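F420-dependent methylenetetrahydromethanopterin dehydrogenase (Methanopyrus kandleri, PDB 1QV9) catalyses the reversible, coenzyme F420-dependent reduction of methenyl-tetrahydromethanopterin to methylene-tetrahydromethanopterin in methanogenesis from carbon dioxide. Local coordinates at residues Ile9-Leu14 and Glu47-Ala52; Met18-Leu23 and Phe67-Gly72; Arg36-Ser41 and Leu57-Asp62; Ala51-Ala56 and Glu85-Ser90. All blocks are in the same frame, centred on the assembly; numbering follows the deposited sequence. Where two conformers were deposited one is given.

Contact 1: residues Ile9-Leu14 and Glu47-Ala52; sequences IKCGNL and ECVEAA
The thiol of Cys11 presses against the methyl of Ala52, with SG 3.4 Å from CB, a short separation for sulfur and carbon. A chi1 of -62° keeps SG beside the backbone N of Cys11 and opposite its carbonyl carbon, aimed at the helix. The same sulfur passes Val49 more loosely, 4.1 Å from its CG2. The remaining contacts are hydrocarbon on hydrocarbon. CB of Cys11 lies 4.0 Å from CG2 of Val49, and two residues earlier, on the same face, CG2 of Ile9 meets CB of Ala52 at 3.8 Å. Ala52 is thus touched by both Ile9 and Cys11, while Val49, one helical turn earlier, borders Cys11. Tyr70 of the adjacent strand 67-71 touches Ile9, Cys11 and Val49 and helps close the layer. Backbone bonds from Ile9 to Val69 and Gly71 fix this strand in the sheet, and helix 46-63 passes over it as part of the beta-alpha-beta crossover between strands 33-39 and 67-71. No hydrogen bond joins the two segments, and all four touching residues are buried, so the association of helix 46-63 with the C-terminal end of strand 4-10 probably rests on close fit and exclusion of water.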
loop_
_atom_site.group_PDB
_atom_site.type_symbol
_atom_site.label_atom_id
_atom_site.label_comp_id
_atom_site.label_asym_id
_atom_site.label_seq_id
_atom_site.Cartn_x
_atom_site.Cartn_y
_atom_site.Cartn_z
ATOM N N ILE A 9 -8.898 36.945 -10.490
ATOM C CA ILE A 9 -8.582 36.827 -11.923
ATOM C C ILE A 9 -7.690 35.609 -12.071
ATOM O O ILE A 9 -6.678 35.496 -11.371
ATOM C CB ILE A 9 -7.835 38.075 -12.428
ATOM C CG1 ILE A 9 -8.610 39.338 -12.071
ATOM C CG2 ILE A 9 -7.592 37.976 -13.932
ATOM C CD1 ILE A 9 -7.778 40.639 -12.304
ATOM N N LYS A 10 -8.038 34.699 -12.993
ATOM C CA LYS A 10 -7.284 33.461 -13.165
ATOM C C LYS A 10 -6.809 33.317 -14.604
ATOM O O LYS A 10 -7.631 33.184 -15.527
ATOM C CB LYS A 10 -8.155 32.222 -12.801
ATOM C CG LYS A 10 -8.699 32.242 -11.377
ATOM C CD LYS A 10 -9.432 30.956 -10.996
ATOM C CE LYS A 10 -10.003 31.090 -9.573
ATOM N NZ LYS A 10 -10.441 29.783 -9.014
ATOM N N CYS A 11 -5.488 33.363 -14.795
ATOM C CA CYS A 11 -4.870 33.201 -16.112
ATOM C C CYS A 11 -3.757 32.181 -15.972
ATOM O O CYS A 11 -2.820 32.377 -15.167
ATOM C CB CYS A 11 -4.312 34.530 -16.615
ATOM S SG CYS A 11 -5.552 35.825 -16.851
ATOM N N GLY A 12 -3.804 31.103 -16.759
ATOM C CA GLY A 12 -2.817 30.054 -16.602
ATOM C C GLY A 12 -3.311 29.204 -15.440
ATOM O O GLY A 12 -4.370 29.508 -14.888
ATOM N N ASN A 13 -2.603 28.155 -15.065
ATOM C CA ASN A 13 -3.118 27.391 -13.921
ATOM C C ASN A 13 -2.050 27.019 -12.923
ATOM O O ASN A 13 -0.957 26.571 -13.277
ATOM C CB ASN A 13 -3.825 26.123 -14.385
ATOM C CG ASN A 13 -4.566 25.416 -13.243
ATOM O OD1 ASN A 13 -5.417 26.021 -12.548
ATOM N ND2 ASN A 13 -4.226 24.149 -13.023
ATOM N N LEU A 14 -2.397 27.215 -11.666
ATOM C CA LEU A 14 -1.558 26.885 -10.541
ATOM C C LEU A 14 -2.529 26.179 -9.596
ATOM O O LEU A 14 -3.736 26.459 -9.611
ATOM C CB LEU A 14 -1.052 28.195 -9.884
ATOM C CG LEU A 14 0.409 28.433 -9.523
ATOM C CD1 LEU A 14 1.336 27.958 -10.621
ATOM C CD2 LEU A 14 0.583 29.918 -9.234
ATOM N N GLU A 47 -1.635 39.450 -24.305
ATOM C CA GLU A 47 -2.914 39.843 -24.881
ATOM C C GLU A 47 -4.079 39.301 -24.061
ATOM O O GLU A 47 -5.020 40.036 -23.744
ATOM C CB GLU A 47 -3.022 39.350 -26.332
ATOM C CG GLU A 47 -1.862 39.785 -27.236
ATOM C CD GLU A 47 -0.782 38.701 -27.416
ATOM O OE1 GLU A 47 0.015 38.443 -26.472
ATOM O OE2 GLU A 47 -0.740 38.101 -28.522
ATOM N N CYS A 48 -4.000 38.017 -23.721
ATOM C CA CYS A 48 -5.055 37.378 -22.947
ATOM C C CYS A 48 -5.120 37.952 -21.542
ATOM O O CYS A 48 -6.216 38.222 -21.034
ATOM C CB CYS A 48 -4.830 35.862 -22.898
ATOM S SG CYS A 48 -5.228 35.074 -24.518
ATOM N N VAL A 49 -3.964 38.158 -20.906
ATOM C CA VAL A 49 -3.998 38.694 -19.534
ATOM C C VAL A 49 -4.585 40.095 -19.512
ATOM O O VAL A 49 -5.376 40.437 -18.614
ATOM C CB VAL A 49 -2.606 38.645 -18.870
ATOM C CG1 VAL A 49 -2.671 39.334 -17.465
ATOM C CG2 VAL A 49 -2.184 37.165 -18.673
ATOM N N GLU A 50 -4.224 40.919 -20.493
ATOM C CA GLU A 50 -4.781 42.272 -20.543
ATOM C C GLU A 50 -6.304 42.184 -20.659
ATOM O O GLU A 50 -7.033 42.917 -20.013
ATOM C CB GLU A 50 -4.172 43.076 -21.710
ATOM C CG GLU A 50 -4.775 44.463 -21.846
ATOM C CD GLU A 50 -4.023 45.374 -22.806
ATOM O OE1 GLU A 50 -4.379 46.564 -22.877
ATOM O OE2 GLU A 50 -3.078 44.911 -23.480
ATOM N N ALA A 51 -6.793 41.258 -21.489
ATOM C CA ALA A 51 -8.231 41.074 -21.635
ATOM C C ALA A 51 -8.881 40.641 -20.322
ATOM O O ALA A 51 -9.958 41.102 -20.012
ATOM C CB ALA A 51 -8.522 40.020 -22.739
ATOM N N ALA A 52 -8.227 39.745 -19.585
ATOM C CA ALA A 52 -8.750 39.281 -18.303
ATOM C C ALA A 52 -8.811 40.433 -17.303
ATOM O O ALA A 52 -9.818 40.626 -16.608
ATOM C CB ALA A 52 -7.872 38.176 -17.743
#

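Contact 2: residues Met18-Leu23 and Phe67-Gly72; sequences MMMDML and FIVYGG
With chi1 at 60°, CG of Met20 sits between its own backbone N and carbonyl carbon, and from there the chain runs fully extended (chi2 -174°, chi3 -177°) straight out to strand 67-71. On the strand, Val69 holds CG1 anti to its backbone N, which turns that branch to the incoming side chain. The two side chains lie alongside each other and point opposite ways, and the selenium of Met20, a selenomethionine, comes to 3.8 Å from CG1 of Val69. Beyond the selenium, the terminal methyl CE settles on bare backbone at Gly71, 3.9 Å from its N and 4.0 Å from its CA. One long side chain therefore spans from Val69 to the backbone of Gly71 two residues on, bridging a gap that is still 8.4 Å between the CA atoms of Met20 and Gly71. The other branch of Val69, CG2, lies in plane at the edge of the Phe67 ring. The contact is buried, with no hydrogen bond between the segments. Phe8 of the neighbouring strand 4-10 touches both Met20 and Val69, and Phe161 of helix 153-169 covers Val69 and Phe67 from this same side. Tyr70 points to the other side of the sheet, where it packs on helix 78-88. Asp21, next to Met20, is salt-bridged to Lys10 and hydrogen-bonded to Ser41 of the second subunit, so the 18-23 segment packs on the parallel sheet and itself takes part in the subunit interface.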
loop_
_atom_site.group_PDB
_atom_site.type_symbol
_atom_site.label_atom_id
_atom_site.label_comp_id
_atom_site.label_asym_id
_atom_site.label_seq_id
_atom_site.Cartn_x
_atom_site.Cartn_y
_atom_site.Cartn_z
HETATM N N MSE A 18 -6.402 27.617 -8.609
HETATM C CA MSE A 18 -7.607 26.813 -8.860
HETATM C C MSE A 18 -8.551 26.953 -7.675
HETATM O O MSE A 18 -9.743 27.233 -7.839
HETATM C CB MSE A 18 -7.291 25.305 -8.997
HETATM C CG MSE A 18 -6.655 24.868 -10.304
HETATM SE SE MSE A 18 -6.661 22.914 -10.529
HETATM C CE MSE A 18 -8.436 22.552 -9.917
HETATM N N MSE A 19 -7.996 26.760 -6.477
HETATM C CA MSE A 19 -8.756 26.759 -5.224
HETATM C C MSE A 19 -8.921 28.025 -4.394
HETATM O O MSE A 19 -9.825 28.074 -3.554
HETATM C CB MSE A 19 -8.158 25.701 -4.271
HETATM C CG MSE A 19 -8.540 24.237 -4.548
HETATM SE SE MSE A 19 -10.212 23.860 -3.742
HETATM C CE MSE A 19 -10.954 22.558 -4.942
HETATM N N MSE A 20 -8.075 29.024 -4.610
HETATM C CA MSE A 20 -8.077 30.239 -3.775
HETATM C C MSE A 20 -9.393 30.813 -3.337
HETATM O O MSE A 20 -9.580 31.016 -2.136
HETATM C CB MSE A 20 -7.187 31.336 -4.373
HETATM C CG MSE A 20 -7.574 31.800 -5.751
HETATM SE SE MSE A 20 -6.235 33.052 -6.411
HETATM C CE MSE A 20 -7.071 33.463 -8.051
ATOM N N ASP A 21 -10.329 31.015 -4.268
ATOM C CA ASP A 21 -11.593 31.609 -3.853
ATOM C C ASP A 21 -12.472 30.633 -3.073
ATOM O O ASP A 21 -13.142 31.018 -2.103
ATOM C CB ASP A 21 -12.371 32.155 -5.063
ATOM C CG ASP A 21 -12.529 31.120 -6.192
ATOM O OD1 ASP A 21 -11.494 30.634 -6.693
ATOM O OD2 ASP A 21 -13.688 30.789 -6.563
HETATM N N MSE A 22 -12.470 29.365 -3.466
HETATM C CA MSE A 22 -13.331 28.418 -2.782
HETATM C C MSE A 22 -12.910 28.102 -1.360
HETATM O O MSE A 22 -13.740 27.685 -0.542
HETATM C CB MSE A 22 -13.480 27.151 -3.620
HETATM C CG MSE A 22 -14.161 27.512 -4.914
HETATM SE SE MSE A 22 -14.538 26.024 -6.041
HETATM C CE MSE A 22 -12.808 25.726 -6.762
ATOM N N LEU A 23 -11.632 28.281 -1.053
ATOM C CA LEU A 23 -11.158 28.055 0.311
ATOM C C LEU A 23 -11.775 29.062 1.273
ATOM O O LEU A 23 -11.719 28.866 2.499
ATOM C CB LEU A 23 -9.629 28.210 0.378
ATOM C CG LEU A 23 -8.821 27.168 -0.391
ATOM C CD1 LEU A 23 -7.350 27.673 -0.461
ATOM C CD2 LEU A 23 -8.924 25.807 0.265
ATOM N N PHE A 67 -10.968 44.328 -2.711
ATOM C CA PHE A 67 -9.638 43.956 -3.182
ATOM C C PHE A 67 -9.788 43.041 -4.396
ATOM O O PHE A 67 -10.881 42.513 -4.648
ATOM C CB PHE A 67 -8.775 43.281 -2.082
ATOM C CG PHE A 67 -9.350 42.001 -1.499
ATOM C CD1 PHE A 67 -8.985 40.757 -1.997
ATOM C CD2 PHE A 67 -10.202 42.036 -0.408
ATOM C CE1 PHE A 67 -9.437 39.586 -1.430
ATOM C CE2 PHE A 67 -10.675 40.855 0.182
ATOM C CZ PHE A 67 -10.291 39.608 -0.331
ATOM N N ILE A 68 -8.711 42.940 -5.168
ATOM C CA ILE A 68 -8.653 42.104 -6.379
ATOM C C ILE A 68 -7.462 41.164 -6.247
ATOM O O ILE A 68 -6.415 41.561 -5.742
ATOM C CB ILE A 68 -8.496 42.974 -7.616
ATOM C CG1 ILE A 68 -9.737 43.858 -7.742
ATOM C CG2 ILE A 68 -8.357 42.101 -8.882
ATOM C CD1 ILE A 68 -9.740 44.838 -8.890
ATOM N N VAL A 69 -7.630 39.912 -6.674
ATOM C CA VAL A 69 -6.568 38.928 -6.593
ATOM C C VAL A 69 -6.287 38.417 -7.981
ATOM O O VAL A 69 -7.205 38.129 -8.740
ATOM C CB VAL A 69 -6.969 37.713 -5.683
ATOM C CG1 VAL A 69 -5.799 36.742 -5.572
ATOM C CG2 VAL A 69 -7.427 38.199 -4.315
ATOM N N TYR A 70 -5.020 38.372 -8.361
ATOM C CA TYR A 70 -4.647 37.797 -9.659
ATOM C C TYR A 70 -3.831 36.558 -9.315
ATOM O O TYR A 70 -2.868 36.642 -8.553
ATOM C CB TYR A 70 -3.792 38.758 -10.469
ATOM C CG TYR A 70 -3.208 38.120 -11.711
ATOM C CD1 TYR A 70 -1.991 37.421 -11.676
ATOM C CD2 TYR A 70 -3.927 38.144 -12.917
ATOM C CE1 TYR A 70 -1.498 36.746 -12.812
ATOM C CE2 TYR A 70 -3.433 37.475 -14.053
ATOM C CZ TYR A 70 -2.236 36.788 -13.994
ATOM O OH TYR A 70 -1.727 36.185 -15.144
ATOM N N GLY A 71 -4.220 35.406 -9.857
ATOM C CA GLY A 71 -3.492 34.172 -9.569
ATOM C C GLY A 71 -3.129 33.429 -10.855
ATOM O O GLY A 71 -3.944 33.350 -11.786
ATOM N N GLY A 72 -1.916 32.893 -10.906
ATOM C CA GLY A 72 -1.488 32.132 -12.058
ATOM C C GLY A 72 0.007 31.957 -11.987
ATOM O O GLY A 72 0.662 32.577 -11.122
#

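Contact 3: residues Arg36-Ser41 and Leu57-Asp62; sequences RVVGTS and LDIAED
Ile59 reaches down from helix 46-63 onto Val38, its CD1 3.6 Å from CG1 of the valine. At chi1 -73° CG1 of Ile59 lies beside the backbone N, and the near-extended chi2 of 155° sends CD1 outward to the strand. Val38, at chi1 -60°, likewise places CG1 beside its backbone N, while CG2 takes the crowded position between N and the carbonyl carbon and turns to Ala56, one turn earlier on the helix. The second branch of Ile59, CG2, approaches CG of Arg36 loosely, 4.3 Å away. The arginine chain bends at chi2 and then extends at chi3 to the guanidinium, whose NH1 forms a salt bridge with Glu34. Strand 33-39 is the outermost of the sheet in this subunit, but Val37, Val38 and Gly39 pair antiparallel with a strand of the second subunit, and Met55 of that subunit packs on both Arg36 and Ile59. The chemistry is divided along the arginine: its CG methylene borders the apolar layer under the helix, while its charge is probably balanced by Glu34. No hydrogen bond crosses between the segments, so the contact is apolar packing.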
loop_
_atom_site.group_PDB
_atom_site.type_symbol
_atom_site.label_atom_id
_atom_site.label_comp_id
_atom_site.label_asym_id
_atom_site.label_seq_id
_atom_site.Cartn_x
_atom_site.Cartn_y
_atom_site.Cartn_z
ATOM N N ARG A 36 -16.551 37.638 -7.476
ATOM C CA ARG A 36 -16.696 37.496 -8.915
ATOM C C ARG A 36 -15.365 36.877 -9.345
ATOM O O ARG A 36 -14.318 37.223 -8.804
ATOM C CB ARG A 36 -16.886 38.832 -9.622
ATOM C CG ARG A 36 -18.213 39.545 -9.294
ATOM C CD ARG A 36 -19.423 38.700 -9.762
ATOM N NE ARG A 36 -20.656 39.416 -9.431
ATOM C CZ ARG A 36 -21.318 39.286 -8.294
ATOM N NH1 ARG A 36 -22.413 40.012 -8.115
ATOM N NH2 ARG A 36 -20.913 38.422 -7.364
ATOM N N VAL A 37 -15.406 35.933 -10.275
ATOM C CA VAL A 37 -14.194 35.275 -10.774
ATOM C C VAL A 37 -14.170 35.423 -12.287
ATOM O O VAL A 37 -15.182 35.175 -12.946
ATOM C CB VAL A 37 -14.175 33.777 -10.373
ATOM C CG1 VAL A 37 -12.870 33.108 -10.865
ATOM C CG2 VAL A 37 -14.297 33.655 -8.884
ATOM N N VAL A 38 -13.032 35.823 -12.864
ATOM C CA VAL A 38 -12.971 36.003 -14.316
ATOM C C VAL A 38 -11.598 35.576 -14.807
ATOM O O VAL A 38 -10.645 35.574 -14.037
ATOM C CB VAL A 38 -13.206 37.468 -14.736
ATOM C CG1 VAL A 38 -14.582 37.910 -14.274
ATOM C CG2 VAL A 38 -12.099 38.389 -14.156
ATOM N N GLY A 39 -11.478 35.193 -16.081
ATOM C CA GLY A 39 -10.175 34.785 -16.544
ATOM C C GLY A 39 -10.233 34.340 -17.981
ATOM O O GLY A 39 -11.297 34.392 -18.613
ATOM N N THR A 40 -9.080 33.926 -18.479
ATOM C CA THR A 40 -8.933 33.468 -19.861
ATOM C C THR A 40 -8.474 32.009 -19.903
ATOM O O THR A 40 -7.736 31.599 -20.803
ATOM C CB THR A 40 -7.886 34.325 -20.616
ATOM O OG1 THR A 40 -6.680 34.366 -19.855
ATOM C CG2 THR A 40 -8.401 35.741 -20.830
ATOM N N SER A 41 -8.892 31.233 -18.911
ATOM C CA SER A 41 -8.535 29.837 -18.816
ATOM C C SER A 41 -7.009 29.678 -18.740
ATOM O O SER A 41 -6.342 30.486 -18.060
ATOM C CB SER A 41 -9.163 29.062 -20.011
ATOM O OG SER A 41 -9.020 27.665 -19.807
ATOM N N LEU A 57 -11.621 44.946 -14.284
ATOM C CA LEU A 57 -11.757 46.370 -13.967
ATOM C C LEU A 57 -13.068 46.964 -14.465
ATOM O O LEU A 57 -13.588 47.911 -13.872
ATOM C CB LEU A 57 -10.549 47.148 -14.494
ATOM C CG LEU A 57 -9.241 46.715 -13.807
ATOM C CD1 LEU A 57 -8.075 47.383 -14.497
ATOM C CD2 LEU A 57 -9.265 47.074 -12.322
ATOM N N ASP A 58 -13.629 46.378 -15.520
ATOM C CA ASP A 58 -14.900 46.820 -16.058
ATOM C C ASP A 58 -15.971 46.415 -15.040
ATOM O O ASP A 58 -16.831 47.214 -14.663
ATOM C CB ASP A 58 -15.136 46.140 -17.412
ATOM C CG ASP A 58 -16.510 46.416 -17.952
ATOM O OD1 ASP A 58 -16.820 47.609 -18.158
ATOM O OD2 ASP A 58 -17.283 45.450 -18.159
ATOM N N ILE A 59 -15.896 45.178 -14.561
ATOM C CA ILE A 59 -16.839 44.676 -13.568
ATOM C C ILE A 59 -16.720 45.473 -12.262
ATOM O O ILE A 59 -17.727 45.775 -11.602
ATOM C CB ILE A 59 -16.567 43.176 -13.312
ATOM C CG1 ILE A 59 -17.043 42.376 -14.534
ATOM C CG2 ILE A 59 -17.276 42.678 -12.078
ATOM C CD1 ILE A 59 -16.311 41.024 -14.677
ATOM N N ALA A 60 -15.486 45.811 -11.904
ATOM C CA ALA A 60 -15.201 46.539 -10.665
ATOM C C ALA A 60 -15.948 47.868 -10.524
ATOM O O ALA A 60 -16.285 48.269 -9.412
ATOM C CB ALA A 60 -13.683 46.756 -10.542
ATOM N N GLU A 61 -16.220 48.549 -11.634
ATOM C CA GLU A 61 -16.920 49.836 -11.563
ATOM C C GLU A 61 -18.267 49.739 -10.846
ATOM O O GLU A 61 -18.593 50.584 -10.004
ATOM C CB GLU A 61 -17.136 50.416 -12.963
ATOM C CG GLU A 61 -17.689 51.841 -12.930
ATOM C CD GLU A 61 -18.070 52.373 -14.302
ATOM O OE1 GLU A 61 -18.394 53.584 -14.396
ATOM O OE2 GLU A 61 -18.059 51.589 -15.284
ATOM N N ASP A 62 -19.050 48.716 -11.167
ATOM C CA ASP A 62 -20.343 48.546 -10.519
ATOM C C ASP A 62 -20.274 47.637 -9.300
ATOM O O ASP A 62 -21.068 47.768 -8.359
ATOM C CB ASP A 62 -21.362 47.967 -11.512
ATOM C CG ASP A 62 -22.739 47.791 -10.896
ATOM O OD1 ASP A 62 -23.126 46.633 -10.609
ATOM O OD2 ASP A 62 -23.440 48.812 -10.691
#

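Contact 4: residues Ala51-Ala56 and Glu85-Ser90; sequences AAVEMA and EMLADS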
loop_
_atom_site.group_PDB
_atom_site.type_symbol
_atom_site.label_atom_id
_atom_site.label_comp_id
_atom_site.label_asym_id
_atom_site.label_seq_id
_atom_site.Cartn_x
_atom_site.Cartn_y
_atom_site.Cartn_z
ATOM N N ALA A 51 -6.793 41.258 -21.489
ATOM C CA ALA A 51 -8.231 41.074 -21.635
ATOM C C ALA A 51 -8.881 40.641 -20.322
ATOM O O ALA A 51 -9.958 41.102 -20.012
ATOM C CB ALA A 51 -8.522 40.020 -22.739
ATOM N N ALA A 52 -8.227 39.745 -19.585
ATOM C CA ALA A 52 -8.750 39.281 -18.303
ATOM C C ALA A 52 -8.811 40.433 -17.303
ATOM O O ALA A 52 -9.818 40.626 -16.608
ATOM C CB ALA A 52 -7.872 38.176 -17.743
ATOM N N VAL A 53 -7.732 41.199 -17.205
ATOM C CA VAL A 53 -7.722 42.302 -16.256
ATOM C C VAL A 53 -8.738 43.393 -16.656
ATOM O O VAL A 53 -9.394 43.984 -15.794
ATOM C CB VAL A 53 -6.287 42.870 -16.108
ATOM C CG1 VAL A 53 -6.274 44.039 -15.117
ATOM C CG2 VAL A 53 -5.361 41.774 -15.592
ATOM N N GLU A 54 -8.882 43.649 -17.955
ATOM C CA GLU A 54 -9.857 44.634 -18.437
ATOM C C GLU A 54 -11.264 44.187 -18.012
ATOM O O GLU A 54 -12.078 45.007 -17.560
ATOM C CB GLU A 54 -9.743 44.771 -19.964
ATOM C CG GLU A 54 -10.443 45.999 -20.530
ATOM C CD GLU A 54 -10.266 46.136 -22.044
ATOM O OE1 GLU A 54 -9.105 46.174 -22.512
ATOM O OE2 GLU A 54 -11.288 46.211 -22.761
HETATM N N MSE A 55 -11.550 42.887 -18.141
HETATM C CA MSE A 55 -12.851 42.342 -17.725
HETATM C C MSE A 55 -13.059 42.638 -16.244
HETATM O O MSE A 55 -14.132 43.066 -15.811
HETATM C CB MSE A 55 -12.896 40.810 -17.898
HETATM C CG MSE A 55 -13.723 40.275 -19.047
HETATM SE SE MSE A 55 -13.989 38.349 -18.849
HETATM C CE MSE A 55 -12.099 37.857 -18.841
ATOM N N ALA A 56 -12.028 42.376 -15.449
ATOM C CA ALA A 56 -12.130 42.585 -14.022
ATOM C C ALA A 56 -12.377 44.057 -13.664
ATOM O O ALA A 56 -13.211 44.371 -12.815
ATOM C CB ALA A 56 -10.853 42.110 -13.353
ATOM N N GLU A 85 1.250 45.481 -13.751
ATOM C CA GLU A 85 1.239 46.900 -14.100
ATOM C C GLU A 85 -0.166 47.500 -14.014
ATOM O O GLU A 85 -0.381 48.565 -13.420
ATOM C CB GLU A 85 1.723 47.101 -15.517
ATOM C CG GLU A 85 3.153 46.791 -15.776
ATOM C CD GLU A 85 3.529 47.163 -17.210
ATOM O OE1 GLU A 85 3.233 48.314 -17.623
ATOM O OE2 GLU A 85 4.112 46.308 -17.917
HETATM N N MSE A 86 -1.126 46.810 -14.621
HETATM C CA MSE A 86 -2.499 47.283 -14.622
HETATM C C MSE A 86 -3.110 47.374 -13.233
HETATM O O MSE A 86 -3.778 48.349 -12.920
HETATM C CB MSE A 86 -3.344 46.387 -15.537
HETATM C CG MSE A 86 -2.758 46.279 -16.951
HETATM SE SE MSE A 86 -3.680 44.989 -18.070
HETATM C CE MSE A 86 -5.444 45.860 -18.181
ATOM N N LEU A 87 -2.897 46.357 -12.400
ATOM C CA LEU A 87 -3.446 46.373 -11.057
ATOM C C LEU A 87 -2.755 47.406 -10.185
ATOM O O LEU A 87 -3.402 48.047 -9.350
ATOM C CB LEU A 87 -3.349 44.973 -10.424
ATOM C CG LEU A 87 -4.285 43.984 -11.140
ATOM C CD1 LEU A 87 -4.020 42.570 -10.625
ATOM C CD2 LEU A 87 -5.755 44.379 -10.932
ATOM N N ALA A 88 -1.457 47.570 -10.399
ATOM C CA ALA A 88 -0.682 48.543 -9.627
ATOM C C ALA A 88 -1.170 49.954 -9.960
ATOM O O ALA A 88 -1.145 50.842 -9.096
ATOM C CB ALA A 88 0.790 48.415 -9.958
ATOM N N ASP A 89 -1.633 50.148 -11.199
ATOM C CA ASP A 89 -2.139 51.445 -11.703
ATOM C C ASP A 89 -3.566 51.741 -11.288
ATOM O O ASP A 89 -4.071 52.846 -11.533
ATOM C CB ASP A 89 -2.126 51.441 -13.222
ATOM C CG ASP A 89 -1.177 52.429 -13.803
ATOM O OD1 ASP A 89 0.031 52.105 -13.895
ATOM O OD2 ASP A 89 -1.647 53.537 -14.167
ATOM N N SER A 90 -4.245 50.770 -10.695
ATOM C CA SER A 90 -5.631 50.976 -10.291
ATOM C C SER A 90 -5.726 51.397 -8.833
ATOM O O SER A 90 -4.727 51.345 -8.097
ATOM C CB SER A 90 -6.464 49.693 -10.477
ATOM O OG SER A 90 -6.226 48.762 -9.433
#
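Methyl CE of Met86, a selenomethionine, sits over the face of the peptide group between Val53 and Glu54, 4.1 Å from N of Glu54 and almost directly above it. Two conformers of Met86 were deposited, and its contacts hold for the one described. The other flat group of note is the carbonyl of Leu87, which receives two donors from one face of its plane: OG of Ser90 at 2.9 Å, tilted 22° from the plane, and N of Ser90 at 3.2 Å. Both bonds hold Ser90 to the carbonyl of Leu87, and the same hydroxyl also bonds to the backbone N of Tyr92. Between the helices Val53 contributes the largest share of the packing, with Met86 next. The side chains of Val53 and Met86 cross obliquely, with CE of Met86 3.7 Å from CG1 of Val53 and its selenium 3.9 Å from CB of Val53. The bend at chi3 (65°) turns CE back over the valine, where it covers both CB and CG1. Deeper in, CG1 of Val53 is 4.2 Å from CD2 of Leu87, whose own side chain continues onto Ile68 and Tyr70 of the sheet. On the opposite flank of helix 46-63, Ala51 packs on Arg36 of the second subunit. A bound magnesium ion lies about 9 Å from the side chain of Leu87, too far for that residue to be a ligand. Two neighbouring helices that lie on one face of a parallel sheet and touch through apolar side chains are characteristic of a three-layer alpha/beta domain, whose 2-1-3-4-5 strand order here recalls the flavodoxin-like fold.

How the contacts relate
From the N terminus, the end of strand 4-10 is first tied to helix 46-63 by contact 1, a loop that takes in strand 33-39. Contact 2 starts at the end of helix 15-19 and closes on strand 67-71, crossing contact 1. Contact 3 joins strand 33-39 to the later part of helix 46-63; it falls wholly within the span of contact 2 and crosses contact 1. Contact 4 begins at Ala51 and Ala52, where contact 1 ends, crosses contacts 2 and 3, and reaches helix 78-88. Contacts 1, 3 and 4 share helix 46-63 on one face of the sheet, whereas contact 2 packs against the other.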